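Local coordinates for protein dimethylsulfoniopropionate lyase (Roseovarius nubinhibens, PDB 4B29) that probably cleaves dimethylsulfoniopropionate to dimethyl sulfide and acrylate, in a metal site held within a cupin barrel, at residues 44-48 against 153-157; 164-168 against 181-185; 133-139 against 198-204. All blocks are in the same frame, centred on the assembly; numbering follows the deposited sequence. Where two conformers were deposited one is given.

Contact 1: 44-48 against 153-157; sequences EFRAF and EELYS. With ZN (zinc ion), chain J; PO4 (phosphate ion), chain B; EDO (1,2-ethanediol), chain F.
Leu-155 drives its side chain out of strand 153-157 between Phe-45 and Phe-48 of helix 44-48, the two aromatic residues gripping it in different ways. Phe-48 presents a face: Leu-155 CB lies 3.8 Å from the ring centroid and only 9° off the ring normal, a CH-pi contact, while the two side chains run past each other in opposite directions. The first torsion of Phe-48 carries its ring there, CG being anti to the backbone N (chi1 -172°). Phe-45 meets the leucine farther out and at a slant, its CD1 3.5 Å from Leu-155 CD2. That same methyl is 3.6 Å from Phe-48 CB and also rests against the carbonyl oxygen of Glu-44, a branched aliphatic residue thus packing between the helix and the strand. Farther along, Phe-45 CZ reaches Ser-157 OG at 3.4 Å; the small serine lets the ring lie close, and its hydroxyl is hydrogen-bonded to Leu-201 O and Trp-38 NE1. At the other end the carboxylate of Glu-153 forms a salt bridge with Arg-205, which also makes a cation-pi contact with Phe-48.

Glu-154 and Tyr-156 project from the opposite face of the strand. Glu-154 OE1 binds the zinc ion at 2.0 Å and is hydrogen-bonded to His-183 ND1; His-150, His-189 and phosphate O4, 1.9 Å from the zinc, are the other ligands. Tyr-156 OH donates a hydrogen bond of 2.6 Å to phosphate O3, which lies at the edge of its ring. The strand is therefore two-faced: apolar contacts seat it on the helix, while on its inner side a carboxylate binds the metal and a phenol hydroxyl holds a phosphate, probably from the crystallisation liquor, that may mark the substrate pocket.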
# COMPACT_ATOMS: atom_id res chain seq x y z
N GLU A 44 -11.74 -2.36 11.24
CA GLU A 44 -11.39 -3.54 10.45
C GLU A 44 -9.89 -3.83 10.59
O GLU A 44 -9.48 -5.00 10.54
CB GLU A 44 -11.71 -3.36 8.97
CG GLU A 44 -13.23 -3.16 8.67
CD GLU A 44 -14.11 -4.35 9.02
OE1 GLU A 44 -13.63 -5.51 9.25
OE2 GLU A 44 -15.34 -4.13 9.10
N PHE A 45 -9.07 -2.77 10.71
CA PHE A 45 -7.62 -2.98 10.87
C PHE A 45 -7.37 -3.60 12.24
O PHE A 45 -6.58 -4.54 12.33
CB PHE A 45 -6.85 -1.64 10.74
CG PHE A 45 -6.38 -1.36 9.35
CD1 PHE A 45 -7.17 -1.72 8.23
CD2 PHE A 45 -5.13 -0.73 9.12
CE1 PHE A 45 -6.68 -1.50 6.91
CE2 PHE A 45 -4.67 -0.52 7.83
CZ PHE A 45 -5.44 -0.88 6.71
N ARG A 46 -8.01 -3.09 13.30
CA ARG A 46 -7.83 -3.67 14.64
C ARG A 46 -8.26 -5.13 14.69
O ARG A 46 -7.65 -5.94 15.41
CB ARG A 46 -8.61 -2.85 15.67
CG ARG A 46 -8.23 -1.35 15.59
CD ARG A 46 -8.50 -0.65 16.93
NE ARG A 46 -9.87 -0.88 17.42
CZ ARG A 46 -10.94 -0.15 17.08
NH1 ARG A 46 -10.87 0.88 16.20
NH2 ARG A 46 -12.09 -0.48 17.63
N ALA A 47 -9.33 -5.45 13.95
CA ALA A 47 -9.79 -6.84 13.90
C ALA A 47 -8.80 -7.76 13.18
O ALA A 47 -8.74 -8.98 13.50
CB ALA A 47 -11.19 -6.91 13.20
N PHE A 48 -8.08 -7.23 12.20
CA PHE A 48 -7.22 -8.04 11.37
C PHE A 48 -5.90 -8.34 12.07
O PHE A 48 -5.38 -9.46 11.98
CB PHE A 48 -6.94 -7.26 10.08
CG PHE A 48 -6.20 -8.04 8.99
CD1 PHE A 48 -6.89 -8.89 8.11
CD2 PHE A 48 -4.83 -7.84 8.83
CE1 PHE A 48 -6.19 -9.52 7.04
CE2 PHE A 48 -4.12 -8.46 7.76
CZ PHE A 48 -4.80 -9.29 6.86
N GLU A 153 -3.09 -13.60 3.44
CA GLU A 153 -4.28 -12.69 3.45
C GLU A 153 -3.83 -11.25 3.47
O GLU A 153 -2.75 -10.92 3.96
CB GLU A 153 -5.07 -12.95 4.71
CG GLU A 153 -5.73 -14.38 4.69
CD GLU A 153 -6.46 -14.66 5.95
OE1 GLU A 153 -6.58 -13.74 6.80
OE2 GLU A 153 -7.00 -15.78 6.17
N GLU A 154 -4.70 -10.35 2.99
CA GLU A 154 -4.33 -8.95 2.93
C GLU A 154 -5.58 -8.14 3.22
O GLU A 154 -6.69 -8.57 2.93
CB GLU A 154 -3.85 -8.75 1.49
CG GLU A 154 -3.98 -7.49 0.90
CD GLU A 154 -3.32 -7.45 -0.46
OE1 GLU A 154 -3.87 -7.95 -1.46
OE2 GLU A 154 -2.27 -6.83 -0.56
N LEU A 155 -5.39 -6.98 3.83
CA LEU A 155 -6.52 -6.05 4.12
C LEU A 155 -6.10 -4.69 3.57
O LEU A 155 -5.19 -4.03 4.12
CB LEU A 155 -6.78 -5.98 5.63
CG LEU A 155 -7.94 -5.03 6.02
CD1 LEU A 155 -9.28 -5.45 5.37
CD2 LEU A 155 -8.07 -4.99 7.55
N TYR A 156 -6.73 -4.29 2.46
CA TYR A 156 -6.46 -2.97 1.90
C TYR A 156 -7.19 -1.88 2.68
O TYR A 156 -8.29 -2.10 3.20
CB TYR A 156 -7.06 -2.90 0.45
CG TYR A 156 -6.04 -3.05 -0.61
CD1 TYR A 156 -5.57 -4.34 -0.96
CD2 TYR A 156 -5.49 -1.96 -1.26
CE1 TYR A 156 -4.61 -4.49 -1.99
CE2 TYR A 156 -4.56 -2.09 -2.26
CZ TYR A 156 -4.08 -3.36 -2.59
OH TYR A 156 -3.16 -3.49 -3.60
N SER A 157 -6.57 -0.69 2.73
CA SER A 157 -7.32 0.55 3.04
C SER A 157 -6.95 1.55 1.97
O SER A 157 -5.84 1.52 1.41
CB SER A 157 -7.04 1.13 4.46
OG SER A 157 -5.71 1.69 4.53
ZN ZN J . -2.83 -8.66 -2.99
P PO4 B . -1.26 -6.36 -3.95
O1 PO4 B . -0.17 -5.96 -4.90
O2 PO4 B . -0.94 -5.70 -2.59
O3 PO4 B . -2.64 -5.93 -4.42
O4 PO4 B . -1.32 -7.84 -3.75
C1 EDO F . -0.35 -2.31 -1.42
O1 EDO F . -1.31 -1.62 -2.22
C2 EDO F . 0.82 -2.60 -2.32
O2 EDO F . 1.64 -3.46 -1.55

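Contact 2: 164-168 against 181-185; sequences LFHLR and RFHPA
Leu-167 and Arg-181 supply the main van der Waals contact. Leu-167 CB sits over one face of the guanidinium, displaced toward its rim and 3.7 Å from Arg-181 CZ, while Leu-167 CD2 lies 3.7 Å from Arg-181 NE. The arginine chain is stretched from CG to NE, with CG anti to the backbone N (chi1 -162°), a shape that carries the guanidinium across to strand 164-167. An aliphatic residue suits the flat face of a guanidinium, since the N-H groups point outward in the plane and lose nothing by being covered there.

The leucine's branches make further van der Waals contacts. Its CD1 comes to 4.0 Å from His-183 CD2, the side chains passing in opposite directions, and CD2 touches Pro-184 CD at 4.1 Å. Phe-165 CB packs 4.0 Å from Arg-181 NH1, and its ring meets Tyr-156 edge-to-face.

A water links the segments. It accepts a hydrogen bond from Arg-181 NH1 at 3.1 Å, donates a weak one to His-166 O, and is hydrogen-bonded at 2.8 Å to His-183 NE2. The imidazole is thus fixed at both nitrogens, because His-183 ND1 is bonded to the zinc ligand Glu-154: a second-shell residue that positions a first-shell one. Arg-181 NH2 is held separately by Pro-171 O.

Strand 163-167 lies between strands 173-175 and 189-192 in the five-stranded sheet, whereas strand 180-183 ends the larger sheet beside strand 153-159. Their segment axes, 9.3 Å apart and inclined at 29°, face each other across the cupin interior, where the ring of His-183 stacks on that of His-189.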
# COMPACT_ATOMS: atom_id res chain seq x y z
N LEU A 164 -11.45 1.16 -8.49
CA LEU A 164 -12.38 0.04 -8.58
C LEU A 164 -11.64 -1.24 -8.28
O LEU A 164 -10.68 -1.57 -9.00
CB LEU A 164 -12.99 0.02 -10.00
CG LEU A 164 -14.06 -1.05 -10.18
CD1 LEU A 164 -15.27 -0.79 -9.27
CD2 LEU A 164 -14.43 -1.06 -11.73
N PHE A 165 -12.11 -1.95 -7.24
CA PHE A 165 -11.48 -3.19 -6.76
C PHE A 165 -12.23 -4.43 -7.18
O PHE A 165 -13.45 -4.52 -6.96
CB PHE A 165 -11.39 -3.15 -5.24
CG PHE A 165 -10.27 -2.28 -4.74
CD1 PHE A 165 -10.37 -0.86 -4.76
CD2 PHE A 165 -9.07 -2.89 -4.34
CE1 PHE A 165 -9.32 -0.04 -4.31
CE2 PHE A 165 -7.99 -2.08 -3.86
CZ PHE A 165 -8.12 -0.68 -3.84
N HIS A 166 -11.50 -5.36 -7.81
CA HIS A 166 -12.02 -6.63 -8.31
C HIS A 166 -11.51 -7.77 -7.44
O HIS A 166 -10.32 -7.74 -7.01
CB HIS A 166 -11.50 -6.89 -9.73
CG HIS A 166 -11.74 -5.75 -10.68
ND1 HIS A 166 -12.99 -5.50 -11.22
CD2 HIS A 166 -10.91 -4.81 -11.18
CE1 HIS A 166 -12.91 -4.44 -12.02
NE2 HIS A 166 -11.66 -4.01 -12.02
N LEU A 167 -12.36 -8.75 -7.20
CA LEU A 167 -11.93 -9.95 -6.42
C LEU A 167 -12.68 -11.15 -6.93
O LEU A 167 -13.91 -11.10 -7.06
CB LEU A 167 -12.26 -9.71 -4.92
CG LEU A 167 -12.03 -10.87 -3.94
CD1 LEU A 167 -10.52 -11.29 -3.92
CD2 LEU A 167 -12.53 -10.50 -2.53
N ARG A 168 -11.99 -12.25 -7.20
CA ARG A 168 -12.69 -13.43 -7.69
C ARG A 168 -13.75 -13.86 -6.67
O ARG A 168 -13.53 -13.81 -5.45
CB ARG A 168 -11.72 -14.56 -8.00
CG ARG A 168 -10.86 -14.29 -9.29
CD ARG A 168 -11.64 -14.07 -10.68
NE ARG A 168 -12.51 -15.18 -10.98
CZ ARG A 168 -12.17 -16.32 -11.61
NH1 ARG A 168 -10.92 -16.52 -12.02
NH2 ARG A 168 -13.08 -17.29 -11.82
N ARG A 181 -10.79 -3.44 2.21
CA ARG A 181 -11.27 -4.66 1.60
C ARG A 181 -10.36 -5.83 1.99
O ARG A 181 -9.13 -5.68 1.83
CB ARG A 181 -11.31 -4.57 0.10
CG ARG A 181 -12.27 -5.75 -0.35
CD ARG A 181 -12.17 -6.15 -1.78
NE ARG A 181 -13.39 -6.93 -2.01
CZ ARG A 181 -14.07 -6.95 -3.14
NH1 ARG A 181 -13.59 -6.37 -4.23
NH2 ARG A 181 -15.23 -7.59 -3.14
N PHE A 182 -10.98 -6.94 2.43
CA PHE A 182 -10.22 -8.16 2.77
C PHE A 182 -10.02 -9.03 1.53
O PHE A 182 -10.99 -9.28 0.76
CB PHE A 182 -11.04 -8.93 3.78
CG PHE A 182 -10.49 -10.29 4.12
CD1 PHE A 182 -9.29 -10.39 4.82
CD2 PHE A 182 -11.19 -11.43 3.81
CE1 PHE A 182 -8.78 -11.64 5.19
CE2 PHE A 182 -10.68 -12.73 4.20
CZ PHE A 182 -9.48 -12.80 4.88
N HIS A 183 -8.79 -9.50 1.31
CA HIS A 183 -8.51 -10.47 0.24
C HIS A 183 -8.12 -11.79 0.86
O HIS A 183 -7.08 -11.89 1.50
CB HIS A 183 -7.36 -10.00 -0.64
CG HIS A 183 -7.71 -8.79 -1.47
ND1 HIS A 183 -6.75 -7.88 -1.90
CD2 HIS A 183 -8.90 -8.30 -1.88
CE1 HIS A 183 -7.35 -6.92 -2.59
NE2 HIS A 183 -8.65 -7.16 -2.61
N PRO A 184 -8.97 -12.81 0.74
CA PRO A 184 -8.65 -14.09 1.35
C PRO A 184 -7.46 -14.73 0.64
O PRO A 184 -7.12 -14.39 -0.50
CB PRO A 184 -9.90 -14.97 1.14
CG PRO A 184 -10.93 -14.06 0.56
CD PRO A 184 -10.31 -12.75 0.09
N ALA A 185 -6.84 -15.68 1.35
CA ALA A 185 -5.68 -16.37 0.79
C ALA A 185 -5.90 -16.90 -0.61
O ALA A 185 -6.93 -17.58 -0.89
CB ALA A 185 -5.30 -17.56 1.73
O HOH W 1 -10.53 -6.39 -4.55

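Contact 3: 133-139 against 198-204; sequences RVTVGYW and ILTLVLW. With EDO (1,2-ethanediol), chain F; PO4 (phosphate ion), chain E.
Strands 133-139 and 198-204 are antiparallel neighbours in the larger sheet of the cupin barrel, near the centre of the molecule. Their ladder runs in hydrogen-bonded pairs such as Thr-135 with Val-202, where Val-202 N reaches Thr-135 O at 2.8 Å, alternating with non-hydrogen-bonded ones such as Val-136 with Leu-201. On the face of Val-134, Val-136, Leu-199 and Leu-201, branched aliphatic groups interlock, Val-134 CG1 lying 3.8 Å from Leu-201 CD2.

The other face is mixed, aromatic and polar groups joining Val-202 and Ile-198. Trp-204 NE1 gives Thr-135 OG1 a nearly straight bond (2.9 Å, 172°) lying in the indole plane. Arg-133 lies alongside this tryptophan and sets NH1 over its face, 3.3 Å from CE2, in a cation-pi contact; its NH2 forms a salt bridge with Asp-212. An ethanediol, probably from the crystallisation liquor, is hydrogen-bonded through O2 to Thr-135 OG1 and through O1 to Thr-200 OG1, both at 2.8 Å. Gly-137, paired with Thr-200, has no side chain, which lets the Trp-139 indole lie close.

With Trp-204 packed against Glu-154 and His-150, this face probably lines the metal pocket, its hydroxyls able to bind a small polar guest between indoles.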
# COMPACT_ATOMS: atom_id res chain seq x y z
N ARG A 133 2.80 -7.15 8.58
CA ARG A 133 3.46 -6.51 7.46
C ARG A 133 2.52 -5.40 6.97
O ARG A 133 1.30 -5.64 6.86
CB ARG A 133 3.73 -7.54 6.39
CG ARG A 133 4.38 -7.03 5.18
CD ARG A 133 4.64 -8.22 4.23
NE ARG A 133 5.55 -7.87 3.15
CZ ARG A 133 5.26 -7.88 1.86
NH1 ARG A 133 4.04 -8.14 1.42
NH2 ARG A 133 6.20 -7.58 1.00
N VAL A 134 3.10 -4.23 6.74
CA VAL A 134 2.33 -3.05 6.31
C VAL A 134 3.01 -2.54 5.04
O VAL A 134 4.18 -2.17 5.06
CB VAL A 134 2.38 -1.94 7.36
CG1 VAL A 134 1.56 -0.72 6.84
CG2 VAL A 134 1.82 -2.38 8.68
N THR A 135 2.27 -2.52 3.93
CA THR A 135 2.81 -1.99 2.68
C THR A 135 1.97 -0.81 2.20
O THR A 135 0.84 -0.60 2.65
CB THR A 135 2.91 -3.01 1.54
OG1 THR A 135 1.60 -3.52 1.22
CG2 THR A 135 3.83 -4.16 1.94
N VAL A 136 2.56 -0.04 1.29
CA VAL A 136 1.87 1.15 0.74
C VAL A 136 2.00 1.07 -0.77
O VAL A 136 3.08 0.75 -1.29
CB VAL A 136 2.57 2.47 1.27
CG1 VAL A 136 2.10 3.71 0.41
CG2 VAL A 136 2.26 2.68 2.74
N GLY A 137 0.92 1.38 -1.53
CA GLY A 137 1.01 1.36 -2.99
C GLY A 137 0.44 2.68 -3.52
O GLY A 137 -0.41 3.32 -2.84
N TYR A 138 0.96 3.14 -4.65
CA TYR A 138 0.38 4.30 -5.37
C TYR A 138 0.22 3.91 -6.82
O TYR A 138 1.10 3.28 -7.41
CB TYR A 138 1.33 5.49 -5.29
CG TYR A 138 0.81 6.67 -6.13
CD1 TYR A 138 -0.07 7.58 -5.56
CD2 TYR A 138 1.20 6.79 -7.47
CE1 TYR A 138 -0.55 8.70 -6.35
CE2 TYR A 138 0.71 7.86 -8.28
CZ TYR A 138 -0.12 8.80 -7.67
OH TYR A 138 -0.58 9.85 -8.47
N TRP A 139 -0.94 4.27 -7.40
CA TRP A 139 -1.16 4.10 -8.83
C TRP A 139 -1.71 5.41 -9.38
O TRP A 139 -2.67 5.95 -8.84
CB TRP A 139 -2.24 3.04 -9.08
CG TRP A 139 -1.77 1.65 -8.78
CD1 TRP A 139 -1.36 0.71 -9.68
CD2 TRP A 139 -1.71 1.02 -7.47
NE1 TRP A 139 -1.05 -0.47 -9.02
CE2 TRP A 139 -1.24 -0.29 -7.67
CE3 TRP A 139 -2.01 1.46 -6.18
CZ2 TRP A 139 -1.04 -1.19 -6.60
CZ3 TRP A 139 -1.84 0.55 -5.11
CH2 TRP A 139 -1.34 -0.75 -5.35
N ILE A 198 -4.76 6.51 -6.85
CA ILE A 198 -5.10 5.97 -5.53
C ILE A 198 -3.81 5.69 -4.76
O ILE A 198 -2.81 5.28 -5.34
CB ILE A 198 -5.96 4.66 -5.61
CG1 ILE A 198 -6.53 4.34 -4.21
CG2 ILE A 198 -5.21 3.46 -6.29
CD1 ILE A 198 -7.54 3.20 -4.24
N LEU A 199 -3.87 5.98 -3.47
CA LEU A 199 -2.75 5.72 -2.55
C LEU A 199 -3.33 4.82 -1.46
O LEU A 199 -4.38 5.15 -0.87
CB LEU A 199 -2.28 7.05 -1.97
CG LEU A 199 -1.17 7.04 -0.88
CD1 LEU A 199 0.12 6.48 -1.46
CD2 LEU A 199 -0.97 8.47 -0.28
N THR A 200 -2.67 3.67 -1.20
CA THR A 200 -3.25 2.65 -0.30
C THR A 200 -2.27 2.32 0.81
O THR A 200 -1.05 2.52 0.66
CB THR A 200 -3.53 1.33 -1.04
OG1 THR A 200 -2.31 0.88 -1.65
CG2 THR A 200 -4.60 1.60 -2.20
N LEU A 201 -2.81 1.80 1.91
CA LEU A 201 -1.97 1.29 3.00
C LEU A 201 -2.60 -0.06 3.37
O LEU A 201 -3.83 -0.15 3.60
CB LEU A 201 -1.93 2.29 4.18
CG LEU A 201 -0.94 1.79 5.26
CD1 LEU A 201 -0.17 2.97 5.91
CD2 LEU A 201 -1.74 1.03 6.31
N VAL A 202 -1.78 -1.11 3.39
CA VAL A 202 -2.33 -2.48 3.34
C VAL A 202 -1.67 -3.32 4.44
O VAL A 202 -0.47 -3.21 4.66
CB VAL A 202 -1.98 -3.09 1.98
CG1 VAL A 202 -2.41 -4.56 1.87
CG2 VAL A 202 -2.62 -2.22 0.86
N LEU A 203 -2.48 -4.11 5.12
CA LEU A 203 -1.92 -5.08 6.10
C LEU A 203 -1.92 -6.49 5.50
O LEU A 203 -2.78 -6.86 4.65
CB LEU A 203 -2.81 -5.16 7.34
CG LEU A 203 -3.20 -3.84 8.06
CD1 LEU A 203 -3.96 -4.11 9.32
CD2 LEU A 203 -1.90 -3.03 8.36
N TRP A 204 -0.98 -7.32 6.01
CA TRP A 204 -0.89 -8.71 5.53
C TRP A 204 -0.75 -9.63 6.73
O TRP A 204 -0.16 -9.22 7.76
CB TRP A 204 0.40 -8.92 4.70
CG TRP A 204 0.62 -8.00 3.54
CD1 TRP A 204 0.81 -6.60 3.55
CD2 TRP A 204 0.56 -8.38 2.18
NE1 TRP A 204 0.97 -6.16 2.26
CE2 TRP A 204 0.82 -7.22 1.40
CE3 TRP A 204 0.36 -9.60 1.52
CZ2 TRP A 204 0.86 -7.24 -0.01
CZ3 TRP A 204 0.41 -9.62 0.08
CH2 TRP A 204 0.67 -8.46 -0.64
C1 EDO F . -0.35 -2.31 -1.42
O1 EDO F . -1.31 -1.62 -2.22
C2 EDO F . 0.82 -2.60 -2.32
O2 EDO F . 1.64 -3.46 -1.55
P PO4 E . -0.21 11.26 -12.19
O1 PO4 E . 1.00 12.22 -12.18
O2 PO4 E . -0.35 10.51 -10.87
O3 PO4 E . -1.47 12.09 -12.24
O4 PO4 E . -0.11 10.22 -13.29

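The larger sheet joins all three contacts: strand 153-159 of contact 1 lies between strand 198-205 of contact 3 and strand 180-183 of contact 2. Contact 3, within the sheet at the middle of the chain, is wholly buried and carries its own backbone ladder, with one aliphatic and one mixed face. The other two lie farther out and join elements by side chains. Contact 1, also buried, sets a helix on the outer face of the sheet through apolar groups; the partly buried contact 2 joins one sheet to the other through a guanidinium and a water. Around Glu-154 all three contacts meet, Val-202 of contact 3 packing on its side chain.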